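Local atomic coordinates of photoreceptor-histidine kinase BphP (Stigmatella aurantiaca DW4/3-1, PDB entry 6BAF), a protein that senses light through a bilin chromophore and, as a phytochrome histidine kinase, probably turns it into a phosphorylation signal linked to cell development. Residues A159-F164 and S171-A176; L201-W206 and D264-G269. All coordinates share one frame; numbering follows the deposited sequence.

Contact 1: residues A159-F164 and S171-A176; sequences AIIYRF and SVIAEA. With BLR (3-[5-[(Z)-(4-ethenyl-3-methyl-5-oxidanylidene-pyrrol-2-ylidene)methyl]-2-[[5-[(Z)-(3-ethenyl-4-methyl-5-oxidanylidene-pyrrol-2-ylidene)methyl]-3-(3-hydroxy-3-oxopropyl)-4-methyl-1H-pyrrol-2-yl]methyl]-4-methyl-1H-pyrrol-3-yl]propanoic acid), chain B.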
loop_
_atom_site.group_PDB
_atom_site.type_symbol
_atom_site.label_atom_id
_atom_site.label_comp_id
_atom_site.label_asym_id
_atom_site.label_seq_id
_atom_site.Cartn_x
_atom_site.Cartn_y
_atom_site.Cartn_z
ATOM N N ALA A 159 3.797 -7.250 21.009
ATOM C CA ALA A 159 4.640 -7.098 19.839
ATOM C C ALA A 159 5.938 -6.491 20.321
ATOM O O ALA A 159 5.912 -5.484 21.034
ATOM C CB ALA A 159 4.003 -6.194 18.757
ATOM N N ILE A 160 7.075 -7.083 19.934
ATOM C CA ILE A 160 8.371 -6.573 20.341
ATOM C C ILE A 160 9.234 -6.385 19.111
ATOM O O ILE A 160 8.977 -6.961 18.049
ATOM C CB ILE A 160 9.070 -7.513 21.356
ATOM C CG1 ILE A 160 9.368 -8.885 20.703
ATOM C CG2 ILE A 160 8.175 -7.693 22.587
ATOM C CD1 ILE A 160 10.461 -9.744 21.468
ATOM N N ILE A 161 10.256 -5.546 19.254
ATOM C CA ILE A 161 11.427 -5.583 18.391
ATOM C C ILE A 161 12.490 -6.421 19.100
ATOM O O ILE A 161 12.890 -6.114 20.229
ATOM C CB ILE A 161 11.991 -4.187 18.089
ATOM C CG1 ILE A 161 10.957 -3.260 17.401
ATOM C CG2 ILE A 161 13.190 -4.375 17.190
ATOM C CD1 ILE A 161 10.376 -3.831 16.133
ATOM N N TYR A 162 12.968 -7.461 18.438
ATOM C CA TYR A 162 13.963 -8.367 18.987
ATOM C C TYR A 162 15.217 -8.160 18.158
ATOM O O TYR A 162 15.240 -8.501 16.978
ATOM C CB TYR A 162 13.446 -9.797 18.898
ATOM C CG TYR A 162 14.338 -10.843 19.568
ATOM C CD1 TYR A 162 14.326 -11.003 20.961
ATOM C CD2 TYR A 162 15.176 -11.667 18.811
ATOM C CE1 TYR A 162 15.118 -11.971 21.591
ATOM C CE2 TYR A 162 15.987 -12.653 19.435
ATOM C CZ TYR A 162 15.942 -12.795 20.822
ATOM O OH TYR A 162 16.722 -13.741 21.457
ATOM N N ARG A 163 16.247 -7.592 18.744
ATOM C CA ARG A 163 17.429 -7.224 17.994
ATOM C C ARG A 163 18.575 -8.187 18.304
ATOM O O ARG A 163 18.790 -8.527 19.465
ATOM C CB ARG A 163 17.849 -5.800 18.348
ATOM C CG ARG A 163 19.021 -5.363 17.514
ATOM C CD ARG A 163 19.545 -4.028 17.996
ATOM N NE ARG A 163 20.610 -3.595 17.092
ATOM C CZ ARG A 163 21.159 -2.382 17.112
ATOM N NH1 ARG A 163 20.731 -1.465 17.997
ATOM N NH2 ARG A 163 22.116 -2.086 16.232
ATOM N N PHE A 164 19.306 -8.620 17.269
ATOM C CA PHE A 164 20.422 -9.553 17.413
ATOM C C PHE A 164 21.725 -8.807 17.664
ATOM O O PHE A 164 22.000 -7.784 17.031
ATOM C CB PHE A 164 20.580 -10.423 16.157
ATOM C CG PHE A 164 19.386 -11.352 15.874
ATOM C CD1 PHE A 164 19.131 -12.464 16.679
ATOM C CD2 PHE A 164 18.532 -11.099 14.795
ATOM C CE1 PHE A 164 18.042 -13.305 16.447
ATOM C CE2 PHE A 164 17.425 -11.931 14.523
ATOM C CZ PHE A 164 17.163 -13.055 15.349
ATOM N N SER A 171 17.995 -9.196 22.131
ATOM C CA SER A 171 17.515 -8.278 23.147
ATOM C C SER A 171 16.146 -7.749 22.761
ATOM O O SER A 171 15.946 -7.362 21.602
ATOM C CB SER A 171 18.441 -7.086 23.286
ATOM O OG SER A 171 19.683 -7.525 23.762
ATOM N N VAL A 172 15.234 -7.689 23.736
ATOM C CA VAL A 172 13.927 -7.056 23.565
ATOM C C VAL A 172 14.119 -5.557 23.770
ATOM O O VAL A 172 14.158 -5.069 24.910
ATOM C CB VAL A 172 12.888 -7.616 24.523
ATOM C CG1 VAL A 172 11.533 -6.946 24.257
ATOM C CG2 VAL A 172 12.802 -9.144 24.371
ATOM N N ILE A 173 14.262 -4.816 22.669
ATOM C CA ILE A 173 14.546 -3.382 22.764
ATOM C C ILE A 173 13.298 -2.494 22.661
ATOM O O ILE A 173 13.396 -1.292 22.933
ATOM C CB ILE A 173 15.572 -2.959 21.703
ATOM C CG1 ILE A 173 14.947 -3.019 20.297
ATOM C CG2 ILE A 173 16.847 -3.794 21.816
ATOM C CD1 ILE A 173 15.924 -2.493 19.184
ATOM N N ALA A 174 12.146 -3.026 22.284
ATOM C CA ALA A 174 10.911 -2.239 22.307
ATOM C C ALA A 174 9.744 -3.190 22.454
ATOM O O ALA A 174 9.786 -4.329 21.970
ATOM C CB ALA A 174 10.718 -1.381 21.044
ATOM N N GLU A 175 8.710 -2.736 23.144
ATOM C CA GLU A 175 7.570 -3.603 23.384
ATOM C C GLU A 175 6.277 -2.804 23.469
ATOM O O GLU A 175 6.217 -1.807 24.189
ATOM C CB GLU A 175 7.774 -4.371 24.684
ATOM C CG GLU A 175 6.618 -5.232 25.124
ATOM C CD GLU A 175 7.034 -6.074 26.364
ATOM O OE1 GLU A 175 7.599 -5.486 27.323
ATOM O OE2 GLU A 175 6.838 -7.316 26.375
ATOM N N ALA A 176 5.226 -3.297 22.815
ATOM C CA ALA A 176 3.866 -2.865 23.056
ATOM C C ALA A 176 3.041 -4.069 23.449
ATOM O O ALA A 176 3.148 -5.132 22.826
ATOM C CB ALA A 176 3.276 -2.189 21.801
HETATM C CHA BLR B . 12.018 -20.057 16.076
HETATM N NA BLR B . 12.211 -18.793 18.263
HETATM C C1A BLR B . 11.795 -18.881 16.991
HETATM C C2A BLR B . 11.122 -17.715 16.615
HETATM C C3A BLR B . 11.147 -16.878 17.673
HETATM C C4A BLR B . 11.813 -17.567 18.698
HETATM C CMA BLR B . 10.538 -15.444 17.688
HETATM C CAA BLR B . 10.509 -17.466 15.235
HETATM C CBA BLR B . 9.109 -18.112 15.072
HETATM C CGA BLR B . 8.016 -17.296 15.780
HETATM O O1A BLR B . 7.855 -16.098 15.404
HETATM O O2A BLR B . 7.282 -17.780 16.725
HETATM C CHB BLR B . 12.159 -17.129 20.104
HETATM N NB BLR B . 10.041 -15.940 20.769
HETATM C C1B BLR B . 11.519 -16.256 20.827
HETATM C C2B BLR B . 12.090 -15.404 21.899
HETATM C C3B BLR B . 11.099 -14.594 22.479
HETATM C C4B BLR B . 9.788 -14.865 21.826
HETATM C CMB BLR B . 13.560 -15.364 22.331
HETATM O OB BLR B . 8.735 -14.387 22.060
HETATM C CAB BLR B . 11.407 -13.580 23.593
HETATM C CBB BLR B . 10.504 -12.731 24.028
HETATM N NC BLR B . 14.172 -22.642 20.452
HETATM C C1C BLR B . 14.721 -22.826 21.856
HETATM C C2C BLR B . 15.604 -24.029 21.785
HETATM C C3C BLR B . 15.652 -24.570 20.473
HETATM C C4C BLR B . 14.766 -23.745 19.592
HETATM C CMC BLR B . 16.358 -24.547 22.991
HETATM O OC BLR B . 14.490 -22.171 22.813
HETATM C CAC BLR B . 16.457 -25.806 20.030
HETATM C CBC BLR B . 17.777 -25.916 20.266
HETATM C CHD BLR B . 14.554 -23.949 18.329
HETATM N ND BLR B . 13.294 -21.648 17.673
HETATM C C1D BLR B . 13.807 -23.012 17.413
HETATM C C2D BLR B . 13.494 -23.435 16.058
HETATM C C3D BLR B . 12.799 -22.322 15.421
HETATM C C4D BLR B . 12.667 -21.175 16.389
HETATM C CMD BLR B . 13.867 -24.788 15.440
HETATM C CAD BLR B . 12.263 -22.309 14.005
HETATM C CBD BLR B . 10.780 -22.640 14.049
HETATM C CGD BLR B . 10.450 -22.736 12.571
HETATM O O1D BLR B . 10.587 -21.701 11.835
HETATM O O2D BLR B . 10.137 -23.868 12.092
#

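Contact 2: residues L201-W206 and D264-G269; sequences LYQLNW and DGKLWG. With BLR (3-[5-[(Z)-(4-ethenyl-3-methyl-5-oxidanylidene-pyrrol-2-ylidene)methyl]-2-[[5-[(Z)-(3-ethenyl-4-methyl-5-oxidanylidene-pyrrol-2-ylidene)methyl]-3-(3-hydroxy-3-oxopropyl)-4-methyl-1H-pyrrol-2-yl]methyl]-4-methyl-1H-pyrrol-3-yl]propanoic acid), chain B.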
loop_
_atom_site.group_PDB
_atom_site.type_symbol
_atom_site.label_atom_id
_atom_site.label_comp_id
_atom_site.label_asym_id
_atom_site.label_seq_id
_atom_site.Cartn_x
_atom_site.Cartn_y
_atom_site.Cartn_z
ATOM N N LEU A 201 17.026 -19.285 7.367
ATOM C CA LEU A 201 15.750 -19.265 6.668
ATOM C C LEU A 201 15.091 -17.887 6.757
ATOM O O LEU A 201 14.507 -17.405 5.778
ATOM C CB LEU A 201 14.847 -20.339 7.250
ATOM C CG LEU A 201 13.428 -20.347 6.700
ATOM C CD1 LEU A 201 13.459 -20.572 5.202
ATOM C CD2 LEU A 201 12.690 -21.470 7.373
ATOM N N TYR A 202 15.184 -17.223 7.917
ATOM C CA TYR A 202 14.453 -15.972 8.072
ATOM C C TYR A 202 15.133 -14.845 7.320
ATOM O O TYR A 202 14.508 -13.808 7.096
ATOM C CB TYR A 202 14.277 -15.602 9.544
ATOM C CG TYR A 202 13.548 -16.658 10.378
ATOM C CD1 TYR A 202 12.787 -17.665 9.769
ATOM C CD2 TYR A 202 13.619 -16.640 11.773
ATOM C CE1 TYR A 202 12.138 -18.636 10.532
ATOM C CE2 TYR A 202 12.954 -17.596 12.555
ATOM C CZ TYR A 202 12.237 -18.595 11.929
ATOM O OH TYR A 202 11.566 -19.530 12.697
ATOM N N GLN A 203 16.393 -15.024 6.910
ATOM C CA GLN A 203 17.002 -14.050 6.008
ATOM C C GLN A 203 16.424 -14.123 4.609
ATOM O O GLN A 203 16.619 -13.191 3.821
ATOM C CB GLN A 203 18.512 -14.260 5.901
ATOM C CG GLN A 203 19.236 -13.632 7.016
ATOM C CD GLN A 203 20.738 -13.712 6.872
ATOM O OE1 GLN A 203 21.455 -13.061 7.636
ATOM N NE2 GLN A 203 21.231 -14.527 5.916
ATOM N N LEU A 204 15.754 -15.218 4.264
ATOM C CA LEU A 204 15.233 -15.382 2.913
ATOM C C LEU A 204 13.732 -15.235 2.850
ATOM O O LEU A 204 13.209 -14.762 1.846
ATOM C CB LEU A 204 15.608 -16.765 2.359
ATOM C CG LEU A 204 17.104 -17.113 2.357
ATOM C CD1 LEU A 204 17.285 -18.537 1.937
ATOM C CD2 LEU A 204 17.892 -16.198 1.442
ATOM N N ASN A 205 13.043 -15.680 3.889
ATOM C CA ASN A 205 11.590 -15.699 3.974
ATOM C C ASN A 205 11.246 -14.801 5.165
ATOM O O ASN A 205 11.490 -15.181 6.326
ATOM C CB ASN A 205 11.074 -17.135 4.159
ATOM C CG ASN A 205 9.572 -17.174 4.263
ATOM O OD1 ASN A 205 8.971 -16.129 4.411
ATOM N ND2 ASN A 205 8.950 -18.350 4.176
ATOM N N TRP A 206 10.686 -13.615 4.893
ATOM C CA TRP A 206 10.652 -12.545 5.892
ATOM C C TRP A 206 9.417 -12.551 6.786
ATOM O O TRP A 206 9.313 -11.691 7.669
ATOM C CB TRP A 206 10.783 -11.189 5.202
ATOM C CG TRP A 206 12.088 -11.035 4.518
ATOM C CD1 TRP A 206 13.262 -11.737 4.773
ATOM C CD2 TRP A 206 12.385 -10.122 3.459
ATOM N NE1 TRP A 206 14.267 -11.288 3.934
ATOM C CE2 TRP A 206 13.748 -10.308 3.112
ATOM C CE3 TRP A 206 11.624 -9.163 2.761
ATOM C CZ2 TRP A 206 14.357 -9.577 2.093
ATOM C CZ3 TRP A 206 12.231 -8.431 1.750
ATOM C CH2 TRP A 206 13.587 -8.629 1.435
ATOM N N ASP A 264 21.665 -4.353 5.388
ATOM C CA ASP A 264 22.818 -4.743 4.572
ATOM C C ASP A 264 22.757 -6.224 4.185
ATOM O O ASP A 264 23.768 -6.927 4.212
ATOM C CB ASP A 264 24.148 -4.438 5.283
ATOM C CG ASP A 264 24.338 -2.934 5.615
ATOM O OD1 ASP A 264 24.751 -2.625 6.774
ATOM O OD2 ASP A 264 24.091 -2.072 4.723
ATOM N N GLY A 265 21.568 -6.714 3.837
ATOM C CA GLY A 265 21.449 -8.108 3.417
ATOM C C GLY A 265 21.597 -9.144 4.522
ATOM O O GLY A 265 21.691 -10.345 4.238
ATOM N N LYS A 266 21.574 -8.734 5.778
ATOM C CA LYS A 266 21.811 -9.647 6.879
ATOM C C LYS A 266 20.734 -9.427 7.930
ATOM O O LYS A 266 20.248 -8.304 8.093
ATOM C CB LYS A 266 23.244 -9.419 7.401
ATOM C CG LYS A 266 23.479 -9.705 8.853
ATOM C CD LYS A 266 24.989 -9.697 9.172
ATOM C CE LYS A 266 25.269 -9.370 10.642
ATOM N NZ LYS A 266 26.319 -8.305 10.735
ATOM N N LEU A 267 20.315 -10.509 8.600
ATOM C CA LEU A 267 19.232 -10.420 9.571
ATOM C C LEU A 267 19.661 -9.541 10.728
ATOM O O LEU A 267 20.746 -9.712 11.281
ATOM C CB LEU A 267 18.843 -11.800 10.081
ATOM C CG LEU A 267 17.594 -11.969 10.924
ATOM C CD1 LEU A 267 16.298 -11.600 10.109
ATOM C CD2 LEU A 267 17.530 -13.454 11.430
ATOM N N TRP A 268 18.838 -8.545 11.041
ATOM C CA TRP A 268 19.130 -7.538 12.054
ATOM C C TRP A 268 18.319 -7.752 13.314
ATOM O O TRP A 268 18.781 -7.444 14.418
ATOM C CB TRP A 268 18.813 -6.142 11.485
ATOM C CG TRP A 268 19.127 -4.944 12.369
ATOM C CD1 TRP A 268 20.294 -4.202 12.383
ATOM C CD2 TRP A 268 18.271 -4.360 13.363
ATOM N NE1 TRP A 268 20.184 -3.181 13.303
ATOM C CE2 TRP A 268 18.953 -3.251 13.905
ATOM C CE3 TRP A 268 16.972 -4.637 13.809
ATOM C CZ2 TRP A 268 18.395 -2.449 14.885
ATOM C CZ3 TRP A 268 16.432 -3.853 14.775
ATOM C CH2 TRP A 268 17.138 -2.750 15.302
ATOM N N GLY A 269 17.144 -8.339 13.162
ATOM C CA GLY A 269 16.188 -8.365 14.238
ATOM C C GLY A 269 14.901 -8.935 13.709
ATOM O O GLY A 269 14.803 -9.349 12.553
HETATM C CHA BLR B . 12.018 -20.057 16.076
HETATM N NA BLR B . 12.211 -18.793 18.263
HETATM C C1A BLR B . 11.795 -18.881 16.991
HETATM C C2A BLR B . 11.122 -17.715 16.615
HETATM C C3A BLR B . 11.147 -16.878 17.673
HETATM C C4A BLR B . 11.813 -17.567 18.698
HETATM C CMA BLR B . 10.538 -15.444 17.688
HETATM C CAA BLR B . 10.509 -17.466 15.235
HETATM C CBA BLR B . 9.109 -18.112 15.072
HETATM C CGA BLR B . 8.016 -17.296 15.780
HETATM O O1A BLR B . 7.855 -16.098 15.404
HETATM O O2A BLR B . 7.282 -17.780 16.725
HETATM C CHB BLR B . 12.159 -17.129 20.104
HETATM N NB BLR B . 10.041 -15.940 20.769
HETATM C C1B BLR B . 11.519 -16.256 20.827
HETATM C C2B BLR B . 12.090 -15.404 21.899
HETATM C C3B BLR B . 11.099 -14.594 22.479
HETATM C C4B BLR B . 9.788 -14.865 21.826
HETATM C CMB BLR B . 13.560 -15.364 22.331
HETATM O OB BLR B . 8.735 -14.387 22.060
HETATM C CAB BLR B . 11.407 -13.580 23.593
HETATM C CBB BLR B . 10.504 -12.731 24.028
HETATM N NC BLR B . 14.172 -22.642 20.452
HETATM C C1C BLR B . 14.721 -22.826 21.856
HETATM C C2C BLR B . 15.604 -24.029 21.785
HETATM C C3C BLR B . 15.652 -24.570 20.473
HETATM C C4C BLR B . 14.766 -23.745 19.592
HETATM C CMC BLR B . 16.358 -24.547 22.991
HETATM O OC BLR B . 14.490 -22.171 22.813
HETATM C CAC BLR B . 16.457 -25.806 20.030
HETATM C CBC BLR B . 17.777 -25.916 20.266
HETATM C CHD BLR B . 14.554 -23.949 18.329
HETATM N ND BLR B . 13.294 -21.648 17.673
HETATM C C1D BLR B . 13.807 -23.012 17.413
HETATM C C2D BLR B . 13.494 -23.435 16.058
HETATM C C3D BLR B . 12.799 -22.322 15.421
HETATM C C4D BLR B . 12.667 -21.175 16.389
HETATM C CMD BLR B . 13.867 -24.788 15.440
HETATM C CAD BLR B . 12.263 -22.309 14.005
HETATM C CBD BLR B . 10.780 -22.640 14.049
HETATM C CGD BLR B . 10.450 -22.736 12.571
HETATM O O1D BLR B . 10.587 -21.701 11.835
HETATM O O2D BLR B . 10.137 -23.868 12.092
#

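Contact 1: residues A159-F164 and S171-A176
A159 and A176 start the pairing with a hydrogen bond in each direction, A159 N to A176 O and A176 N to A159 O, both 2.9 Å. The two strands run antiparallel here, at 170° to each other. I160 comes next, opposite E175, on the face turned to the chromophore. Its CG1 sits between the backbone N and carbonyl carbon (chi1 64°), which carries CD1 out to meet two partners: V172 CG2 at 3.8 Å, the two side chains crossing at about a right angle, and the vinyl carbon CBB of BLR at 3.9 Å. The other branch, CG2, lies against CB and CG of E175, whose carboxylate reaches on to Y184 N and L185 N. At I161 the register slips: its O accepts from I173 N while its N donates to A174 O, so two residues face one. This is a beta bulge, and it leaves A174 N buried with no partner in the model. I161 CG2 rests on I173 CG1 at 3.8 Å, and C143 of helix 139-154 touches both I161 and A174 from that side. Y162 returns to the chromophore face. With CG anti to the backbone N (chi1 -174°), the ring has V172 CG2 near its plane, S171 N over one face, and BLR methyl CMB 3.7 Å from the Y162 OH. R163 closes the pairing through two bonds with S171, R163 N to S171 O and S171 N to R163 O, and its CB touches I173 CD1 at 3.9 Å. The arrangement is a bulged beta hairpin of the GAF sheet: the I160 and Y162 face lines the bilin pocket, while the I161 and A174 face packs on a helix.

Contact 2: residues L201-W206 and D264-G269
L267 N donates a hydrogen bond to the amide oxygen OE1 of Q203, 3.0 Å long and nearly straight at 166°. In the GAF domain it ties the turn that follows helix 196-202 around Q203 to the start of strand 266-275, where the hairpin of strands 255-263 and 266-275 has just turned through D264 and G265. The donor is tilted somewhat from the amide plane of Q203. Extended beyond CG (chi2 -175°), the glutamine chain presents OE1 to the strand and lays CG 3.6 Å from L267 CB. K266 adds a looser touch, its CA 3.5 Å from Q203 OE1. With an alanine here in place of Q203, L267 N would probably lose this acceptor and L267 CB the apolar chain lying across it. L267 points toward Q203 and also meets Y202, CD2 standing 4.3 Å from Y202 CB; on the sheet side it packs on S260.

The Y202 ring extends into the bilin pocket, where its OH makes a short 2.5 Å hydrogen bond to the propionate oxygen O1D of BLR, which lies in the ring plane at the edge. R208 meets the same ring in a cation-pi contact, and S260 OG binds Y202 O, so the tyrosine that grips the propionate is held at its backbone as well as at its ring. Farther along strand 266-275, W268 and G269 both face L261 in a classic beta bulge. Beyond Q203, W206 packs on S260 and M262, with R134 of the second subunit against it. Its NE1 donates to Q203 O at 3.0 Å; Q203 O lies close to the indole plane, but NE1 sits above the carbonyl plane, 70° out of it.

How the contacts relate
The two contacts come in series along the chain, contact 1 closing before contact 2 opens, and both lie in the GAF domain with centres about 16 Å apart. Strands 158-164 and 266-275 are neighbours in one antiparallel sheet, so the contacts meet directly: F164 N lies 3.1 Å from W268 O, probably hydrogen-bonded, and the F164 ring packs on L267. Strand 170-177 lies beyond 158-164, and 255-263 beyond 266-275. Both contacts touch BLR, contact 1 at a methyl and a vinyl group and contact 2 at a propionate. The chromophore is thus touched from the sheet through I160 and Y162, and from the helical side through Y202.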